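Local structure of D-glyceraldehyde dehydrogenase (NADP(+)) (5IZD) at residues A316-L321 against F363-I368; T296-F301 against I387-I392; W54-L59 against S65-R70. The protein oxidises D-glyceraldehyde to (R)-glycerate with NADP(+) in the non-phosphorylated Entner-Doudoroff pathway, working as a homotetramer built as a dimer of dimers. All coordinates share one frame; numbering follows the deposited sequence.

Interaction 1 of 3, residues A316-L321 against F363-I368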
loop_
_atom_site.group_PDB
_atom_site.type_symbol
_atom_site.label_atom_id
_atom_site.label_comp_id
_atom_site.label_asym_id
_atom_site.label_seq_id
_atom_site.Cartn_x
_atom_site.Cartn_y
_atom_site.Cartn_z
ATOM N N ALA A 316 28.812 -8.705 -35.133
ATOM C CA ALA A 316 27.722 -9.609 -35.370
ATOM C C ALA A 316 26.464 -8.993 -34.856
ATOM O O ALA A 316 26.507 -8.195 -33.900
ATOM C CB ALA A 316 27.954 -10.917 -34.653
ATOM N N ASP A 317 25.355 -9.367 -35.477
ATOM C CA ASP A 317 24.008 -9.088 -34.958
ATOM C C ASP A 317 23.578 -10.103 -33.938
ATOM O O ASP A 317 22.798 -9.783 -33.080
ATOM C CB ASP A 317 22.963 -9.101 -36.066
ATOM C CG ASP A 317 23.195 -8.010 -37.101
ATOM O OD1 ASP A 317 23.055 -6.800 -36.768
ATOM O OD2 ASP A 317 23.534 -8.377 -38.254
ATOM N N MET A 318 24.027 -11.344 -34.057
ATOM C CA MET A 318 23.662 -12.369 -33.102
ATOM C C MET A 318 24.899 -13.184 -32.762
ATOM O O MET A 318 25.620 -13.552 -33.645
ATOM C CB MET A 318 22.615 -13.286 -33.714
ATOM C CG MET A 318 22.099 -14.329 -32.749
ATOM S SD MET A 318 20.743 -15.327 -33.438
ATOM C CE MET A 318 21.666 -16.653 -34.239
ATOM N N GLY A 319 25.053 -13.523 -31.484
ATOM C CA GLY A 319 26.166 -14.299 -30.960
ATOM C C GLY A 319 25.995 -15.803 -30.966
ATOM O O GLY A 319 25.002 -16.332 -31.457
ATOM N N PRO A 320 26.975 -16.506 -30.406
ATOM C CA PRO A 320 26.921 -17.950 -30.318
ATOM C C PRO A 320 26.113 -18.445 -29.135
ATOM O O PRO A 320 25.844 -17.682 -28.184
ATOM C CB PRO A 320 28.421 -18.325 -30.121
ATOM C CG PRO A 320 28.929 -17.169 -29.321
ATOM C CD PRO A 320 28.287 -15.991 -29.969
ATOM N N LEU A 321 25.763 -19.726 -29.181
ATOM C CA LEU A 321 25.294 -20.418 -27.967
ATOM C C LEU A 321 26.443 -20.539 -26.941
ATOM O O LEU A 321 27.615 -20.573 -27.320
ATOM C CB LEU A 321 24.727 -21.784 -28.308
ATOM C CG LEU A 321 23.666 -21.776 -29.427
ATOM C CD1 LEU A 321 23.278 -23.198 -29.810
ATOM C CD2 LEU A 321 22.504 -20.988 -28.984
ATOM N N PHE A 363 24.877 -21.140 -34.202
ATOM C CA PHE A 363 23.789 -21.838 -34.870
ATOM C C PHE A 363 22.958 -20.795 -35.657
ATOM O O PHE A 363 22.714 -19.704 -35.170
ATOM C CB PHE A 363 22.911 -22.578 -33.849
ATOM C CG PHE A 363 22.135 -23.702 -34.438
ATOM C CD1 PHE A 363 22.711 -24.967 -34.556
ATOM C CD2 PHE A 363 20.893 -23.500 -34.965
ATOM C CE1 PHE A 363 22.045 -26.016 -35.141
ATOM C CE2 PHE A 363 20.199 -24.556 -35.559
ATOM C CZ PHE A 363 20.790 -25.817 -35.648
ATOM N N LEU A 364 22.533 -21.143 -36.862
ATOM C CA LEU A 364 21.769 -20.220 -37.688
ATOM C C LEU A 364 20.360 -19.971 -37.178
ATOM O O LEU A 364 19.737 -20.882 -36.611
ATOM C CB LEU A 364 21.661 -20.756 -39.129
ATOM C CG LEU A 364 22.958 -20.843 -39.976
ATOM C CD1 LEU A 364 22.724 -21.629 -41.254
ATOM C CD2 LEU A 364 23.394 -19.415 -40.312
ATOM N N PRO A 365 19.825 -18.749 -37.412
ATOM C CA PRO A 365 18.389 -18.541 -37.263
ATOM C C PRO A 365 17.569 -19.612 -38.005
ATOM O O PRO A 365 17.823 -19.902 -39.195
ATOM C CB PRO A 365 18.179 -17.163 -37.916
ATOM C CG PRO A 365 19.448 -16.456 -37.653
ATOM C CD PRO A 365 20.486 -17.527 -37.916
ATOM N N THR A 366 16.652 -20.249 -37.296
ATOM C CA THR A 366 15.959 -21.411 -37.801
ATOM C C THR A 366 14.404 -21.234 -37.633
ATOM O O THR A 366 13.928 -21.024 -36.518
ATOM C CB THR A 366 16.427 -22.673 -37.092
ATOM O OG1 THR A 366 17.850 -22.841 -37.263
ATOM C CG2 THR A 366 15.675 -23.891 -37.634
ATOM N N ILE A 367 13.685 -21.329 -38.756
ATOM C CA ILE A 367 12.259 -21.053 -38.827
ATOM C C ILE A 367 11.595 -22.301 -39.388
ATOM O O ILE A 367 12.032 -22.836 -40.415
ATOM C CB ILE A 367 11.954 -19.800 -39.686
ATOM C CG1 ILE A 367 12.694 -18.561 -39.127
ATOM C CG2 ILE A 367 10.458 -19.507 -39.726
ATOM C CD1 ILE A 367 12.943 -17.514 -40.194
ATOM N N ILE A 368 10.606 -22.788 -38.657
ATOM C CA ILE A 368 9.906 -24.028 -38.931
ATOM C C ILE A 368 8.391 -23.829 -39.189
ATOM O O ILE A 368 7.740 -23.163 -38.378
ATOM C CB ILE A 368 10.096 -24.958 -37.731
ATOM C CG1 ILE A 368 11.589 -25.300 -37.584
ATOM C CG2 ILE A 368 9.256 -26.214 -37.868
ATOM C CD1 ILE A 368 11.843 -26.310 -36.506
HETATM O O HOH W 1 24.431 -18.475 -33.106
#
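Met-318 makes the tight end of this contact: its methyl carbon CE sits 3.4 Å from Phe-363 O and 4.0 Å from Pro-365 CD. The side chain leaves the backbone fully extended, with CG opposite the backbone N (chi1 -176°), and bends only at the thioether (chi3 88°), which turns the methyl in against the carbonyl oxygen and the flank of the proline ring. Met-318 and Pro-365 run past each other in opposite senses, so the touch is a graze along the CG-CD side of the ring, and Tyr-274 of helix 262-274 packs against both. A second apolar touch is of much the same length as that to the proline. Leu-321 CD1 reaches Phe-363 CB at 4.1 Å, the two side chains lying next to each other and pointing the same way; the phenyl group itself leads off to Leu-327, Thr-330 and Ser-331 of helix 324-339. In the aldehyde dehydrogenase fold this places the loop between helices 294-305 and 324-339 against the entry into strand 366-369 of the seven-stranded sheet, with the side chain of Leu-321 about 11 Å from bound NADP. Between the two apolar touches the backbones are bridged by water 1, which donates to Gly-319 O at 2.8 Å and accepts from Phe-363 N at 2.9 Å. The buried turn into the strand is held by Thr-366 OG1, which gives a 2.8 Å bond to Leu-364 O from 41° above the carbonyl plane. The solvent side is carried by two partly exposed residues. Leu-364 has its CB pointing away from segment 316-321. Asp-317 reaches another subunit: OD1 forms a salt bridge with Arg-488 of the second subunit, and OD2 accepts from Ala-309 N.

Interaction 2 of 3, residues T296-F301 against I387-I392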
loop_
_atom_site.group_PDB
_atom_site.type_symbol
_atom_site.label_atom_id
_atom_site.label_comp_id
_atom_site.label_asym_id
_atom_site.label_seq_id
_atom_site.Cartn_x
_atom_site.Cartn_y
_atom_site.Cartn_z
ATOM N N THR A 296 2.470 -13.371 -45.960
ATOM C CA THR A 296 3.334 -12.171 -45.992
ATOM C C THR A 296 4.234 -12.077 -44.780
ATOM O O THR A 296 5.462 -11.830 -44.950
ATOM C CB THR A 296 2.567 -10.857 -46.085
ATOM O OG1 THR A 296 1.885 -10.855 -47.309
ATOM C CG2 THR A 296 3.513 -9.661 -46.142
ATOM N N PHE A 297 3.657 -12.300 -43.592
ATOM C CA PHE A 297 4.442 -12.239 -42.361
ATOM C C PHE A 297 5.659 -13.203 -42.404
ATOM O O PHE A 297 6.806 -12.778 -42.202
ATOM C CB PHE A 297 3.591 -12.491 -41.108
ATOM C CG PHE A 297 4.311 -12.171 -39.823
ATOM C CD1 PHE A 297 5.169 -13.086 -39.234
ATOM C CD2 PHE A 297 4.156 -10.945 -39.217
ATOM C CE1 PHE A 297 5.833 -12.786 -38.057
ATOM C CE2 PHE A 297 4.827 -10.630 -38.054
ATOM C CZ PHE A 297 5.647 -11.550 -37.460
ATOM N N MET A 298 5.405 -14.477 -42.667
ATOM C CA MET A 298 6.486 -15.478 -42.668
ATOM C C MET A 298 7.573 -15.225 -43.709
ATOM O O MET A 298 8.741 -15.454 -43.428
ATOM C CB MET A 298 5.943 -16.883 -42.896
ATOM C CG MET A 298 5.056 -17.393 -41.774
ATOM S SD MET A 298 5.731 -17.182 -40.136
ATOM C CE MET A 298 7.171 -18.288 -40.210
ATOM N N SER A 299 7.163 -14.739 -44.879
ATOM C CA SER A 299 8.074 -14.371 -45.972
ATOM C C SER A 299 8.987 -13.210 -45.530
ATOM O O SER A 299 10.204 -13.284 -45.639
ATOM C CB SER A 299 7.198 -13.985 -47.181
ATOM O OG SER A 299 7.934 -13.384 -48.217
ATOM N N ARG A 300 8.392 -12.153 -44.964
ATOM C CA ARG A 300 9.146 -10.990 -44.501
ATOM C C ARG A 300 10.093 -11.429 -43.372
ATOM O O ARG A 300 11.258 -11.017 -43.341
ATOM C CB ARG A 300 8.202 -9.842 -44.056
ATOM C CG ARG A 300 7.445 -9.231 -45.229
ATOM C CD ARG A 300 6.730 -7.922 -44.910
ATOM N NE ARG A 300 7.741 -6.943 -44.500
ATOM C CZ ARG A 300 7.502 -5.820 -43.826
ATOM N NH1 ARG A 300 6.274 -5.468 -43.481
ATOM N NH2 ARG A 300 8.535 -5.023 -43.539
ATOM N N PHE A 301 9.617 -12.313 -42.488
ATOM C CA PHE A 301 10.394 -12.751 -41.328
ATOM C C PHE A 301 11.591 -13.599 -41.743
ATOM O O PHE A 301 12.691 -13.447 -41.196
ATOM C CB PHE A 301 9.527 -13.562 -40.355
ATOM C CG PHE A 301 10.273 -14.106 -39.163
ATOM C CD1 PHE A 301 11.078 -13.277 -38.385
ATOM C CD2 PHE A 301 10.102 -15.446 -38.765
ATOM C CE1 PHE A 301 11.742 -13.781 -37.267
ATOM C CE2 PHE A 301 10.762 -15.940 -37.643
ATOM C CZ PHE A 301 11.595 -15.113 -36.906
ATOM N N ILE A 387 12.347 -21.223 -34.058
ATOM C CA ILE A 387 10.947 -21.016 -33.743
ATOM C C ILE A 387 10.073 -21.687 -34.801
ATOM O O ILE A 387 10.405 -21.700 -35.967
ATOM C CB ILE A 387 10.637 -19.504 -33.561
ATOM C CG1 ILE A 387 9.219 -19.275 -32.981
ATOM C CG2 ILE A 387 10.776 -18.743 -34.880
ATOM C CD1 ILE A 387 9.006 -17.903 -32.365
ATOM N N GLY A 388 8.949 -22.263 -34.362
ATOM C CA GLY A 388 7.880 -22.734 -35.248
ATOM C C GLY A 388 6.759 -21.741 -35.258
ATOM O O GLY A 388 6.573 -21.011 -34.251
ATOM N N ALA A 389 5.986 -21.760 -36.358
ATOM C CA ALA A 389 4.892 -20.863 -36.590
ATOM C C ALA A 389 3.638 -21.646 -36.978
ATOM O O ALA A 389 3.705 -22.692 -37.620
ATOM C CB ALA A 389 5.220 -19.856 -37.668
ATOM N N ARG A 390 2.491 -21.115 -36.567
ATOM C CA ARG A 390 1.203 -21.730 -36.850
ATOM C C ARG A 390 0.141 -20.658 -37.072
ATOM O O ARG A 390 0.220 -19.564 -36.513
ATOM C CB ARG A 390 0.786 -22.654 -35.704
ATOM C CG ARG A 390 -0.493 -23.431 -35.967
ATOM C CD ARG A 390 -1.164 -23.847 -34.669
ATOM N NE ARG A 390 -2.341 -24.679 -34.902
ATOM C CZ ARG A 390 -3.588 -24.220 -34.921
ATOM N NH1 ARG A 390 -3.826 -22.932 -34.720
ATOM N NH2 ARG A 390 -4.599 -25.050 -35.141
ATOM N N LYS A 391 -0.851 -20.983 -37.893
ATOM C CA LYS A 391 -1.952 -20.047 -38.210
ATOM C C LYS A 391 -2.918 -19.984 -37.061
ATOM O O LYS A 391 -3.062 -20.961 -36.329
ATOM C CB LYS A 391 -2.747 -20.474 -39.434
ATOM C CG LYS A 391 -2.016 -20.269 -40.744
ATOM C CD LYS A 391 -2.702 -20.925 -41.941
ATOM C CE LYS A 391 -1.727 -20.949 -43.095
ATOM N NZ LYS A 391 -2.470 -21.420 -44.290
ATOM N N ILE A 392 -3.555 -18.829 -36.902
ATOM C CA ILE A 392 -4.744 -18.726 -36.097
ATOM C C ILE A 392 -5.869 -17.947 -36.857
ATOM O O ILE A 392 -5.606 -17.248 -37.857
ATOM C CB ILE A 392 -4.474 -18.053 -34.740
ATOM C CG1 ILE A 392 -3.905 -16.640 -34.964
ATOM C CG2 ILE A 392 -3.601 -18.938 -33.840
ATOM C CD1 ILE A 392 -3.752 -15.801 -33.722
#
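Phe-301 N donates to Phe-297 O at 2.9 Å, the helical bond that fixes the turn from which the Phe-301 side chain sets out toward Ile-387. With CG opposite its own backbone N (chi1 177°), the ring reaches the strand and brings CE2 to 3.9 Å from Ile-387 CG2. The methyl lies at the ring's edge, close to its plane, and the two side chains pass at a slant. One turn back along the helix Met-298 does the closer packing. Its chain is folded twice, at chi2 (-48°) and chi3 (-66°), so that the thioether curls over Ala-389: CE is 3.6 Å and SD 3.7 Å from Ala-389 CB. With only an alanine methyl on the strand side, Met-298 CA and Ala-389 CA are 8.3 Å apart. Alternation along the strand sorts the faces: Ile-387 and Ala-389 look at helix 294-305, whereas Arg-390 points the other way and pairs with Glu-397 of helix 395-403. A sheet covered by helices on both faces in this way is the three-layer alpha/beta/alpha build of the aldehyde dehydrogenase catalytic domain.

Interaction 3 of 3, residues W54-L59 against S65-R70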
loop_
_atom_site.group_PDB
_atom_site.type_symbol
_atom_site.label_atom_id
_atom_site.label_comp_id
_atom_site.label_asym_id
_atom_site.label_seq_id
_atom_site.Cartn_x
_atom_site.Cartn_y
_atom_site.Cartn_z
ATOM N N TRP A 54 23.921 -9.494 12.117
ATOM C CA TRP A 54 23.357 -8.487 13.046
ATOM C C TRP A 54 23.829 -7.047 12.849
ATOM O O TRP A 54 23.018 -6.112 12.818
ATOM C CB TRP A 54 23.445 -8.928 14.523
ATOM C CG TRP A 54 22.346 -9.844 14.818
ATOM C CD1 TRP A 54 22.422 -11.192 15.034
ATOM C CD2 TRP A 54 20.942 -9.499 14.829
ATOM N NE1 TRP A 54 21.143 -11.704 15.219
ATOM C CE2 TRP A 54 20.221 -10.693 15.093
ATOM C CE3 TRP A 54 20.238 -8.304 14.622
ATOM C CZ2 TRP A 54 18.825 -10.726 15.181
ATOM C CZ3 TRP A 54 18.835 -8.331 14.703
ATOM C CH2 TRP A 54 18.147 -9.541 14.980
ATOM N N ALA A 55 25.096 -6.896 12.657
ATOM C CA ALA A 55 25.729 -5.605 12.354
ATOM C C ALA A 55 25.361 -5.032 10.977
ATOM O O ALA A 55 25.331 -3.802 10.820
ATOM C CB ALA A 55 27.260 -5.761 12.426
ATOM N N TRP A 56 25.080 -5.895 9.986
ATOM C CA TRP A 56 24.539 -5.418 8.693
ATOM C C TRP A 56 23.050 -4.998 8.860
ATOM O O TRP A 56 22.650 -3.898 8.457
ATOM C CB TRP A 56 24.722 -6.489 7.618
ATOM C CG TRP A 56 24.419 -6.115 6.196
ATOM C CD1 TRP A 56 23.491 -6.722 5.385
ATOM C CD2 TRP A 56 25.005 -5.080 5.409
ATOM N NE1 TRP A 56 23.490 -6.160 4.147
ATOM C CE2 TRP A 56 24.408 -5.147 4.124
ATOM C CE3 TRP A 56 25.992 -4.120 5.644
ATOM C CZ2 TRP A 56 24.742 -4.283 3.085
ATOM C CZ3 TRP A 56 26.348 -3.264 4.590
ATOM C CH2 TRP A 56 25.693 -3.349 3.316
ATOM N N ASN A 57 22.246 -5.845 9.476
ATOM C CA ASN A 57 20.865 -5.434 9.817
ATOM C C ASN A 57 20.870 -4.041 10.532
ATOM O O ASN A 57 20.159 -3.083 10.134
ATOM C CB ASN A 57 20.194 -6.483 10.702
ATOM C CG ASN A 57 18.751 -6.096 11.082
ATOM O OD1 ASN A 57 17.869 -6.183 10.294
ATOM N ND2 ASN A 57 18.563 -5.624 12.271
ATOM N N ASP A 58 21.669 -3.958 11.575
ATOM C CA ASP A 58 21.710 -2.792 12.466
ATOM C C ASP A 58 22.269 -1.469 11.843
ATOM O O ASP A 58 21.974 -0.408 12.386
ATOM C CB ASP A 58 22.483 -3.143 13.784
ATOM C CG ASP A 58 21.631 -3.992 14.771
ATOM O OD1 ASP A 58 20.486 -4.360 14.470
ATOM O OD2 ASP A 58 22.116 -4.327 15.864
ATOM N N LEU A 59 23.018 -1.511 10.737
ATOM C CA LEU A 59 23.348 -0.277 10.006
ATOM C C LEU A 59 22.146 0.512 9.490
ATOM O O LEU A 59 22.241 1.715 9.296
ATOM C CB LEU A 59 24.213 -0.580 8.763
ATOM C CG LEU A 59 25.701 -0.877 8.827
ATOM C CD1 LEU A 59 26.253 -0.857 7.388
ATOM C CD2 LEU A 59 26.412 0.142 9.675
ATOM N N SER A 65 22.291 1.614 1.666
ATOM C CA SER A 65 22.119 2.241 0.381
ATOM C C SER A 65 23.315 3.058 -0.023
ATOM O O SER A 65 23.590 3.082 -1.179
ATOM C CB SER A 65 20.836 3.092 0.254
ATOM O OG SER A 65 20.942 4.333 0.919
ATOM N N LYS A 66 23.999 3.730 0.891
ATOM C CA LYS A 66 25.170 4.569 0.500
ATOM C C LYS A 66 26.316 3.736 -0.101
ATOM O O LYS A 66 26.962 4.161 -1.103
ATOM C CB LYS A 66 25.705 5.367 1.676
ATOM C CG LYS A 66 24.726 6.450 2.144
ATOM C CD LYS A 66 25.277 7.293 3.294
ATOM C CE LYS A 66 24.242 8.349 3.655
ATOM N NZ LYS A 66 24.623 8.948 4.955
ATOM N N ILE A 67 26.547 2.573 0.517
ATOM C CA ILE A 67 27.535 1.566 0.055
ATOM C C ILE A 67 27.095 1.013 -1.309
ATOM O O ILE A 67 27.904 0.924 -2.217
ATOM C CB ILE A 67 27.671 0.387 1.049
ATOM C CG1 ILE A 67 28.270 0.850 2.372
ATOM C CG2 ILE A 67 28.509 -0.724 0.425
ATOM C CD1 ILE A 67 28.095 -0.137 3.535
ATOM N N ILE A 68 25.811 0.694 -1.461
ATOM C CA ILE A 68 25.320 0.177 -2.738
ATOM C C ILE A 68 25.420 1.218 -3.865
ATOM O O ILE A 68 25.779 0.838 -5.038
ATOM C CB ILE A 68 23.876 -0.370 -2.620
ATOM C CG1 ILE A 68 23.828 -1.589 -1.682
ATOM C CG2 ILE A 68 23.257 -0.702 -3.982
ATOM C CD1 ILE A 68 22.474 -1.843 -1.068
ATOM N N TYR A 69 25.135 2.493 -3.546
ATOM C CA TYR A 69 25.281 3.579 -4.541
ATOM C C TYR A 69 26.759 3.783 -5.014
ATOM O O TYR A 69 27.032 4.021 -6.186
ATOM C CB TYR A 69 24.734 4.924 -4.020
ATOM C CG TYR A 69 23.198 5.075 -3.939
ATOM C CD1 TYR A 69 22.379 4.830 -5.038
ATOM C CD2 TYR A 69 22.586 5.511 -2.750
ATOM C CE1 TYR A 69 21.001 5.048 -4.976
ATOM C CE2 TYR A 69 21.200 5.684 -2.651
ATOM C CZ TYR A 69 20.409 5.438 -3.756
ATOM O OH TYR A 69 19.056 5.645 -3.676
ATOM N N ARG A 70 27.679 3.630 -4.082
ATOM C CA ARG A 70 29.108 3.717 -4.304
ATOM C C ARG A 70 29.468 2.635 -5.323
ATOM O O ARG A 70 30.055 2.937 -6.309
ATOM C CB ARG A 70 29.841 3.518 -2.997
ATOM C CG ARG A 70 31.153 4.274 -2.883
ATOM C CD ARG A 70 31.230 5.032 -1.559
ATOM N NE ARG A 70 31.373 4.101 -0.474
ATOM C CZ ARG A 70 30.894 4.283 0.734
ATOM N NH1 ARG A 70 31.084 3.355 1.643
ATOM N NH2 ARG A 70 30.248 5.395 1.028
#
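Trp-56 and Ile-67 approach from opposite directions, the indole edge-on and the isoleucine end-on. Ile-67 CD1 lies in the plane of the indole, 3.7 Å from Trp-56 CZ3 and 4.0 Å from Trp-56 CH2, so the methyl meets the rim of the six-membered ring and neither of its faces. The tryptophan does not start out toward its partner; swinging CG opposite the backbone N (chi1 -171°) is what carries the far end of the indole across. Ile-67, by contrast, already points at segment 54-59 and extends CD1 straight to the edge. Leu-59 reaches the same methyl from its more exposed position, with its CD1 4.3 Å from Ile-67 CD1, a light touch beside the tryptophan's. Arg-64, between the segments, makes a cation-pi contact with the Trp-56 ring, and its NH1 donates to Trp-56 O. Within segment 54-59, Asn-57 ND2 gives a 3.2 Å bond to Asp-58 OD1. On the other segment the guanidinium of Arg-70 has one face turned to Ile-67 CA, which lies toward its rim, and its NH1 bonds to Ala-191 O. Helix 153-164 receives both segments: Trp-56 rests on its Leu-163, and Ile-68, whose side-chain end turns nearer to segment 54-59 without touching it, packs on Leu-163 and Leu-164. Trp-56 CA and Ile-67 CA are 11.5 Å apart, well short of the span of eleven residues in a straight alpha helix. The arrangement is that of a sharply bent helical stretch whose inner corner is filled by apolar side chains, within the NADP-binding domain of an aldehyde dehydrogenase, where the corner packs on helix 153-164.

From the N terminus, interaction 3 comes first and closes a loop of only five residues between 54-59 and 65-70, finishing before the others begin. Interaction 2 opens at 296-301; interaction 1 then opens at 316-321 and closes at 363-368, all before interaction 2 closes at 387-392, so the shorter loop sits within the longer one. These two meet in the same sheet: Thr-366 and Ile-368 probably hydrogen-bond to Ile-387 between neighbouring strands, and Ile-367 packs on Met-298 and Phe-301. Interaction 3, its centre 43 Å from that of interaction 1, lies across the chain's centre in helix 39-77, joining two arms of that bent helix in the NADP-binding domain.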